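Local coordinates for glucose-inhibited division protein A-related protein, probable oxidoreductase (Thermus thermophilus, PDB 2CUL) that binds flavin-adenine dinucleotide in a Rossmann-type fold and is probably an oxidoreductase related to the glucose-inhibited division protein GidA, at residues A19-Q24 / E219-A224; G200-G205 / E225-E230. All coordinates share one frame; numbering follows the deposited sequence.

Contact 1 of 2, residues A19-Q24 / E219-A224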
loop_
_atom_site.group_PDB
_atom_site.type_symbol
_atom_site.label_atom_id
_atom_site.label_comp_id
_atom_site.label_asym_id
_atom_site.label_seq_id
_atom_site.Cartn_x
_atom_site.Cartn_y
_atom_site.Cartn_z
ATOM N N ALA A 19 2.412 8.054 -3.723
ATOM C CA ALA A 19 1.441 9.041 -4.189
ATOM C C ALA A 19 1.940 10.455 -3.932
ATOM O O ALA A 19 1.795 11.343 -4.776
ATOM C CB ALA A 19 0.106 8.831 -3.485
ATOM N N PHE A 20 2.532 10.656 -2.761
ATOM C CA PHE A 20 3.042 11.963 -2.373
ATOM C C PHE A 20 4.054 12.541 -3.357
ATOM O O PHE A 20 3.878 13.655 -3.845
ATOM C CB PHE A 20 3.677 11.888 -0.983
ATOM C CG PHE A 20 4.275 13.186 -0.520
ATOM C CD1 PHE A 20 3.466 14.202 -0.026
ATOM C CD2 PHE A 20 5.647 13.401 -0.601
ATOM C CE1 PHE A 20 4.015 15.419 0.382
ATOM C CE2 PHE A 20 6.207 14.613 -0.198
ATOM C CZ PHE A 20 5.387 15.623 0.295
ATOM N N TRP A 21 5.112 11.789 -3.648
ATOM C CA TRP A 21 6.136 12.276 -4.563
ATOM C C TRP A 21 5.668 12.390 -6.006
ATOM O O TRP A 21 6.109 13.279 -6.732
ATOM C CB TRP A 21 7.388 11.400 -4.478
ATOM C CG TRP A 21 8.068 11.524 -3.155
ATOM C CD1 TRP A 21 7.922 10.697 -2.077
ATOM C CD2 TRP A 21 8.938 12.581 -2.736
ATOM N NE1 TRP A 21 8.646 11.176 -1.012
ATOM C CE2 TRP A 21 9.279 12.332 -1.389
ATOM C CE3 TRP A 21 9.462 13.718 -3.367
ATOM C CZ2 TRP A 21 10.122 13.179 -0.658
ATOM C CZ3 TRP A 21 10.302 14.562 -2.639
ATOM C CH2 TRP A 21 10.622 14.286 -1.299
ATOM N N LEU A 22 4.777 11.499 -6.427
ATOM C CA LEU A 22 4.270 11.566 -7.789
ATOM C C LEU A 22 3.448 12.838 -7.934
ATOM O O LEU A 22 3.587 13.573 -8.912
ATOM C CB LEU A 22 3.392 10.352 -8.107
ATOM C CG LEU A 22 4.120 9.021 -8.321
ATOM C CD1 LEU A 22 3.103 7.907 -8.504
ATOM C CD2 LEU A 22 5.031 9.123 -9.544
ATOM N N ALA A 23 2.602 13.100 -6.942
ATOM C CA ALA A 23 1.745 14.279 -6.965
ATOM C C ALA A 23 2.552 15.574 -6.935
ATOM O O ALA A 23 2.163 16.568 -7.553
ATOM C CB ALA A 23 0.770 14.232 -5.797
ATOM N N GLN A 24 3.673 15.562 -6.219
ATOM C CA GLN A 24 4.536 16.736 -6.130
ATOM C C GLN A 24 5.028 17.115 -7.522
ATOM O O GLN A 24 5.304 18.286 -7.795
ATOM C CB GLN A 24 5.742 16.450 -5.230
ATOM C CG GLN A 24 5.411 16.262 -3.762
ATOM C CD GLN A 24 4.867 17.523 -3.123
ATOM O OE1 GLN A 24 5.527 18.561 -3.113
ATOM N NE2 GLN A 24 3.657 17.439 -2.584
ATOM N N GLU A 219 11.087 3.180 -0.024
ATOM C CA GLU A 219 10.684 2.373 -1.166
ATOM C C GLU A 219 9.618 3.074 -1.998
ATOM O O GLU A 219 9.653 3.019 -3.225
ATOM C CB GLU A 219 10.197 1.002 -0.699
ATOM C CG GLU A 219 11.349 0.079 -0.333
ATOM C CD GLU A 219 12.190 -0.276 -1.547
ATOM O OE1 GLU A 219 11.783 -1.178 -2.305
ATOM O OE2 GLU A 219 13.248 0.357 -1.755
ATOM N N GLY A 220 8.677 3.737 -1.331
ATOM C CA GLY A 220 7.635 4.452 -2.046
ATOM C C GLY A 220 8.216 5.586 -2.871
ATOM O O GLY A 220 7.792 5.825 -4.003
ATOM N N LYS A 221 9.186 6.296 -2.300
ATOM C CA LYS A 221 9.829 7.396 -3.008
ATOM C C LYS A 221 10.632 6.856 -4.192
ATOM O O LYS A 221 10.639 7.449 -5.270
ATOM C CB LYS A 221 10.754 8.171 -2.067
ATOM C CG LYS A 221 11.438 9.358 -2.737
ATOM C CD LYS A 221 12.206 10.203 -1.741
ATOM C CE LYS A 221 12.767 11.448 -2.410
ATOM N NZ LYS A 221 13.539 12.288 -1.454
ATOM N N ARG A 222 11.308 5.727 -3.984
ATOM C CA ARG A 222 12.111 5.113 -5.039
ATOM C C ARG A 222 11.219 4.704 -6.207
ATOM O O ARG A 222 11.594 4.849 -7.372
ATOM C CB ARG A 222 12.860 3.891 -4.494
ATOM C CG ARG A 222 13.902 3.308 -5.448
ATOM C CD ARG A 222 14.811 2.310 -4.733
ATOM N NE ARG A 222 14.160 1.038 -4.419
ATOM C CZ ARG A 222 13.950 0.059 -5.296
ATOM N NH1 ARG A 222 14.336 0.193 -6.560
ATOM N NH2 ARG A 222 13.367 -1.067 -4.904
ATOM N N LEU A 223 10.040 4.182 -5.893
ATOM C CA LEU A 223 9.102 3.786 -6.934
ATOM C C LEU A 223 8.629 5.029 -7.675
ATOM O O LEU A 223 8.550 5.037 -8.900
ATOM C CB LEU A 223 7.898 3.052 -6.333
ATOM C CG LEU A 223 6.686 2.883 -7.258
ATOM C CD1 LEU A 223 7.083 2.116 -8.517
ATOM C CD2 LEU A 223 5.576 2.156 -6.509
ATOM N N ALA A 224 8.310 6.080 -6.924
ATOM C CA ALA A 224 7.847 7.322 -7.538
ATOM C C ALA A 224 8.896 7.852 -8.509
ATOM O O ALA A 224 8.573 8.267 -9.624
ATOM C CB ALA A 224 7.547 8.364 -6.460
#
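Lys221 lays its side chain over one face of the Trp21 indole. Lys221 CB and CG lie by the five-membered ring, nearest Trp21 CD1 and NE1. CD then passes over CE2, and Lys221 CE sits above the six-membered ring of Trp21, 3.6 Å from its centroid and 11° off the normal. This is a CH-pi contact made square over the face. The amine follows: Lys221 NZ is 4.0 Å from the centroid of the same Trp21 ring, in an off-centre cation-pi contact, and comes nearest to Trp21 CH2 at 3.5 Å. The lysine can run this far because its CG is anti to the backbone N (chi1 -179°) and the chain beyond is fully extended. On the opposite face of the indole lies Phe20 CD2, so the ring is held between its sequence neighbour and the lysine.

Deeper in, the backbones come nearest at Leu22 and Ala224, whose CA atoms are 5.6 Å apart. Ala224 CB meets Trp21 CB at 3.6 Å and Leu22 CG at 4.0 Å, and Leu22 CD2 reaches Ala224 O. The axes of segments 19-24 and 219-224 come within 8.3 Å at an angle of 36°. Helix 13-24 follows strand 6-9. A GxGxxG-type pattern runs from the turn between them into the start of the helix, consistent with a Rossmann dinucleotide-binding fold. Helix 213-230, from the end of the chain, packs beside it. With an alanine at Trp21, the Lys221 chain is likely to lose the surface it lies on and its amine the cation-pi partner.

Further out, Thr18 OG1 hydrogen-bonds Gly220 O and ties the helices together. Trp21 NE1 makes a weak hydrogen bond to Glu17 OE2, one turn earlier. Leu22 also rests on Val6 and Val29 of the sheet below.

Contact 2 of 2, residues G200-G205 / E225-E230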
loop_
_atom_site.group_PDB
_atom_site.type_symbol
_atom_site.label_atom_id
_atom_site.label_comp_id
_atom_site.label_asym_id
_atom_site.label_seq_id
_atom_site.Cartn_x
_atom_site.Cartn_y
_atom_site.Cartn_z
ATOM N N GLY A 200 2.242 -3.799 -16.962
ATOM C CA GLY A 200 1.713 -2.621 -16.292
ATOM C C GLY A 200 1.456 -2.735 -14.800
ATOM O O GLY A 200 0.796 -1.873 -14.216
ATOM N N LEU A 201 2.004 -3.776 -14.180
ATOM C CA LEU A 201 1.802 -4.034 -12.757
ATOM C C LEU A 201 3.053 -3.826 -11.913
ATOM O O LEU A 201 4.125 -4.323 -12.250
ATOM C CB LEU A 201 1.306 -5.469 -12.574
ATOM C CG LEU A 201 0.882 -5.904 -11.169
ATOM C CD1 LEU A 201 -0.329 -5.097 -10.728
ATOM C CD2 LEU A 201 0.551 -7.389 -11.175
ATOM N N TYR A 202 2.895 -3.102 -10.807
ATOM C CA TYR A 202 3.993 -2.812 -9.887
ATOM C C TYR A 202 3.576 -3.159 -8.463
ATOM O O TYR A 202 2.393 -3.283 -8.172
ATOM C CB TYR A 202 4.342 -1.322 -9.945
ATOM C CG TYR A 202 4.789 -0.859 -11.309
ATOM C CD1 TYR A 202 6.144 -0.772 -11.625
ATOM C CD2 TYR A 202 3.858 -0.537 -12.293
ATOM C CE1 TYR A 202 6.561 -0.376 -12.888
ATOM C CE2 TYR A 202 4.264 -0.141 -13.562
ATOM C CZ TYR A 202 5.617 -0.063 -13.852
ATOM O OH TYR A 202 6.027 0.325 -15.108
ATOM N N ALA A 203 4.555 -3.319 -7.579
ATOM C CA ALA A 203 4.278 -3.612 -6.178
ATOM C C ALA A 203 5.349 -2.935 -5.331
ATOM O O ALA A 203 6.501 -2.811 -5.753
ATOM C CB ALA A 203 4.278 -5.107 -5.935
ATOM N N VAL A 204 4.965 -2.488 -4.141
ATOM C CA VAL A 204 5.902 -1.801 -3.259
ATOM C C VAL A 204 5.524 -2.004 -1.794
ATOM O O VAL A 204 4.370 -2.287 -1.480
ATOM C CB VAL A 204 5.921 -0.281 -3.584
ATOM C CG1 VAL A 204 4.579 0.348 -3.236
ATOM C CG2 VAL A 204 7.040 0.409 -2.838
ATOM N N GLY A 205 6.506 -1.881 -0.907
ATOM C CA GLY A 205 6.231 -2.021 0.509
ATOM C C GLY A 205 6.280 -3.432 1.050
ATOM O O GLY A 205 6.865 -4.331 0.445
ATOM N N GLU A 225 10.157 7.834 -8.087
ATOM C CA GLU A 225 11.236 8.315 -8.941
ATOM C C GLU A 225 11.365 7.464 -10.198
ATOM O O GLU A 225 11.641 7.985 -11.277
ATOM C CB GLU A 225 12.555 8.326 -8.171
ATOM C CG GLU A 225 12.526 9.237 -6.949
ATOM C CD GLU A 225 13.824 9.214 -6.164
ATOM O OE1 GLU A 225 14.341 8.109 -5.900
ATOM O OE2 GLU A 225 14.320 10.300 -5.801
ATOM N N HIS A 226 11.166 6.156 -10.064
ATOM C CA HIS A 226 11.252 5.274 -11.221
ATOM C C HIS A 226 10.121 5.560 -12.206
ATOM O O HIS A 226 10.349 5.682 -13.412
ATOM C CB HIS A 226 11.186 3.805 -10.796
ATOM C CG HIS A 226 11.026 2.860 -11.947
ATOM N ND1 HIS A 226 12.011 2.666 -12.891
ATOM C CD2 HIS A 226 9.976 2.099 -12.337
ATOM C CE1 HIS A 226 11.575 1.827 -13.814
ATOM N NE2 HIS A 226 10.343 1.469 -13.503
ATOM N N LEU A 227 8.900 5.666 -11.691
ATOM C CA LEU A 227 7.739 5.926 -12.532
ATOM C C LEU A 227 7.833 7.277 -13.232
ATOM O O LEU A 227 7.388 7.424 -14.372
ATOM C CB LEU A 227 6.456 5.859 -11.700
ATOM C CG LEU A 227 6.109 4.473 -11.144
ATOM C CD1 LEU A 227 4.888 4.556 -10.242
ATOM C CD2 LEU A 227 5.857 3.515 -12.304
ATOM N N LEU A 228 8.401 8.263 -12.547
ATOM C CA LEU A 228 8.549 9.591 -13.132
ATOM C C LEU A 228 9.480 9.509 -14.333
ATOM O O LEU A 228 9.313 10.233 -15.317
ATOM C CB LEU A 228 9.109 10.568 -12.098
ATOM C CG LEU A 228 8.098 11.004 -11.037
ATOM C CD1 LEU A 228 8.791 11.794 -9.934
ATOM C CD2 LEU A 228 7.014 11.843 -11.701
ATOM N N HIS A 229 10.461 8.620 -14.244
ATOM C CA HIS A 229 11.417 8.420 -15.320
ATOM C C HIS A 229 10.729 7.710 -16.484
ATOM O O HIS A 229 10.931 8.061 -17.645
ATOM C CB HIS A 229 12.599 7.587 -14.815
ATOM C CG HIS A 229 13.626 7.290 -15.862
ATOM N ND1 HIS A 229 13.354 6.524 -16.976
ATOM C CD2 HIS A 229 14.926 7.655 -15.965
ATOM C CE1 HIS A 229 14.443 6.428 -17.718
ATOM N NE2 HIS A 229 15.411 7.106 -17.127
ATOM N N GLU A 230 9.905 6.717 -16.160
ATOM C CA GLU A 230 9.187 5.946 -17.170
ATOM C C GLU A 230 8.175 6.779 -17.947
ATOM O O GLU A 230 7.957 6.556 -19.137
ATOM C CB GLU A 230 8.471 4.761 -16.517
ATOM C CG GLU A 230 9.412 3.704 -15.971
ATOM C CD GLU A 230 10.240 3.052 -17.061
ATOM O OE1 GLU A 230 9.645 2.421 -17.959
ATOM O OE2 GLU A 230 11.483 3.173 -17.021
HETATM O O HOH W 1 8.736 0.014 -15.407
#
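Tyr202 points its CB from strand 201-203 toward the helix that carries His226 and Leu227. Its CG is anti to the carbonyl carbon (chi1 -61°), which turns the ring toward helix 213-230. At the outer half of the ring, Leu227 CD2 comes over one face. Leu227 CD2 lies 4.0 Å from the centroid of the Tyr202 ring and 16° off the normal, a CH-pi contact. Leu227 CD2 is nearest to Tyr202 CZ, at 3.9 Å, so it sits off centre toward the hydroxyl end. Tyr202 CE1 comes within 4.3 Å of His226 NE2, at the edge of the imidazole and near its plane.

Strand 201-203 is an outermost strand of the mixed Rossmann-type sheet and runs parallel to strand 116-119. Helix 213-230 packs on one face of the sheet at its 201-203 end. Backbone bonds from Tyr202 to Val117 and Leu119 fix the base of the tyrosine in the sheet. Its side chain also touches Lys116 and Val118, and Leu227 touches Lys116 as well.

The tip is polar. Tyr202 OH hydrogen-bonds a water at 2.7 Å, and the same water hydrogen-bonds His226 NE2 at 2.9 Å. The water lies in the plane of both rings, at the edge of each. It thus bridges strand and helix where the two side chains do not bond directly. On the helix, Glu230 CG lies 3.4 Å above one face of the His226 imidazole, one turn further on, and Thr192 touches the same histidine.

Both contacts use helix 213-230, and their centres are about 9 Å apart. Contact 1 joins it to the first helix of the fold, contact 2 to the edge strand of the sheet. They meet by direct packing. Two of the pairs are apolar: Leu223 CD2 lies 3.8 Å from Val204 CB, and Leu22 CD2 lies 3.9 Å from Leu228 CG. Val204 CG2 also packs on Glu219 O at 3.7 Å. The side chains that carry the contacts stand away from the cofactor: Lys221 is about 12 Å and Tyr202 about 13 Å from FAD. Contact 2 reaches the pocket through Gly205, which touches FAD just beyond Val204.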